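Long-range contact in uncharacterized protein (Jannaschia sp. CCS1, PDB 2PYQ), which is of unknown function but belongs to the DUF2853 family and folds as a compact, all-helical single chain: residues 66-71 with 107-112. Residues are numbered along the deposited sequence; the frame is centred on the assembly and turned at random.
Sequences KKLGLA and FGKESV
Leu70 and Lys109 lie alongside one another, their side chains running antiparallel, where two helix exits meet in this all-helical fold: the loop leaving helix 53-65 and the Schellman motif that ends helix 96-106, in which Gly108 takes the positive phi (64°) that glycine tolerates easily. From its CB, 4.2 Å from Leu68 CD1, Lys109 turns about the CB-CG bond (chi2 -70°), which brings CD to 3.7 Å from Leu68 O and lays CE 3.6 Å from both Leu70 CD2 and Leu68 O. NZ ends 3.7 Å from Leu68 O, too long for a hydrogen bond, so lysine serves here chiefly through its flexible methylenes. The fork of Leu70 suits its place because its other methyl, CD1, sits over one face of the Phe107 ring in a CH-pi contact, 21° off the ring normal. Leu64 and Leu76, from the flanking helices, touch both Leu70 and Phe107. With an alanine at Leu70, that ring face is likely to lose its methyl and the Lys109 methylenes their neighbour, leaving them freer to move. Beyond the lysine, branched Val112 offers a compact apolar tip to buried Leu68, whose CD2 meets Val112 CG2 at 3.7 Å.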
# COMPACT_ATOMS: atom_id res chain seq x y z
N LYS A 66 7.37 -11.45 -5.40
CA LYS A 66 7.72 -11.20 -6.81
C LYS A 66 8.37 -9.82 -7.04
O LYS A 66 9.36 -9.75 -7.77
CB LYS A 66 6.52 -11.38 -7.72
N LYS A 67 7.81 -8.76 -6.47
CA LYS A 67 8.30 -7.39 -6.72
C LYS A 67 9.37 -6.91 -5.74
O LYS A 67 10.45 -6.46 -6.17
CB LYS A 67 7.15 -6.39 -6.81
CG LYS A 67 6.12 -6.71 -7.93
CD LYS A 67 6.72 -6.83 -9.35
CE LYS A 67 5.64 -7.11 -10.39
N LEU A 68 9.12 -7.00 -4.43
CA LEU A 68 10.13 -6.59 -3.43
C LEU A 68 11.22 -7.63 -3.25
O LEU A 68 12.23 -7.32 -2.62
CB LEU A 68 9.49 -6.22 -2.10
CG LEU A 68 8.42 -5.14 -2.12
CD1 LEU A 68 8.07 -4.80 -0.67
CD2 LEU A 68 8.81 -3.86 -2.88
N GLY A 69 11.05 -8.84 -3.78
CA GLY A 69 12.07 -9.88 -3.71
C GLY A 69 12.26 -10.59 -2.40
O GLY A 69 13.28 -11.22 -2.17
N LEU A 70 11.25 -10.54 -1.52
CA LEU A 70 11.35 -11.16 -0.19
C LEU A 70 11.08 -12.65 -0.25
O LEU A 70 10.26 -13.10 -1.04
CB LEU A 70 10.36 -10.51 0.78
CG LEU A 70 10.63 -9.03 1.10
CD1 LEU A 70 9.38 -8.38 1.67
CD2 LEU A 70 11.79 -8.92 2.06
N ALA A 71 11.73 -13.39 0.62
CA ALA A 71 11.57 -14.83 0.70
C ALA A 71 10.32 -15.24 1.46
O ALA A 71 9.83 -14.48 2.31
CB ALA A 71 12.77 -15.43 1.39
N PHE A 107 9.44 -3.51 5.51
CA PHE A 107 10.50 -4.42 5.15
C PHE A 107 11.81 -3.73 4.73
O PHE A 107 12.74 -4.41 4.37
CB PHE A 107 10.03 -5.41 4.10
CG PHE A 107 8.99 -6.39 4.60
CD1 PHE A 107 9.34 -7.39 5.48
CD2 PHE A 107 7.66 -6.30 4.18
CE1 PHE A 107 8.40 -8.30 5.92
CE2 PHE A 107 6.72 -7.20 4.61
CZ PHE A 107 7.09 -8.20 5.50
N GLY A 108 11.91 -2.39 4.77
CA GLY A 108 13.13 -1.69 4.41
C GLY A 108 13.56 -1.83 2.96
O GLY A 108 14.76 -1.79 2.66
N LYS A 109 12.58 -1.88 2.06
CA LYS A 109 12.79 -2.12 0.62
C LYS A 109 12.59 -0.89 -0.26
O LYS A 109 12.39 -1.02 -1.45
CB LYS A 109 11.88 -3.26 0.18
CG LYS A 109 12.26 -4.64 0.71
CD LYS A 109 13.53 -5.13 0.07
CE LYS A 109 13.86 -6.53 0.44
NZ LYS A 109 15.10 -6.90 -0.30
N GLU A 110 12.74 0.29 0.31
CA GLU A 110 12.55 1.56 -0.42
C GLU A 110 13.44 1.66 -1.66
O GLU A 110 12.99 2.12 -2.70
CB GLU A 110 12.86 2.79 0.45
CG GLU A 110 11.99 3.02 1.69
CD GLU A 110 12.45 2.25 2.93
OE1 GLU A 110 13.16 1.21 2.81
OE2 GLU A 110 12.12 2.70 4.06
N SER A 111 14.69 1.23 -1.53
CA SER A 111 15.67 1.34 -2.62
C SER A 111 15.31 0.54 -3.89
O SER A 111 15.82 0.88 -4.95
CB SER A 111 17.09 1.01 -2.15
OG SER A 111 17.25 -0.37 -1.93
N VAL A 112 14.45 -0.46 -3.79
CA VAL A 112 14.01 -1.19 -4.99
C VAL A 112 13.26 -0.29 -5.99
O VAL A 112 13.27 -0.58 -7.19
CB VAL A 112 13.17 -2.50 -4.71
CG1 VAL A 112 13.88 -3.39 -3.69
CG2 VAL A 112 11.76 -2.21 -4.27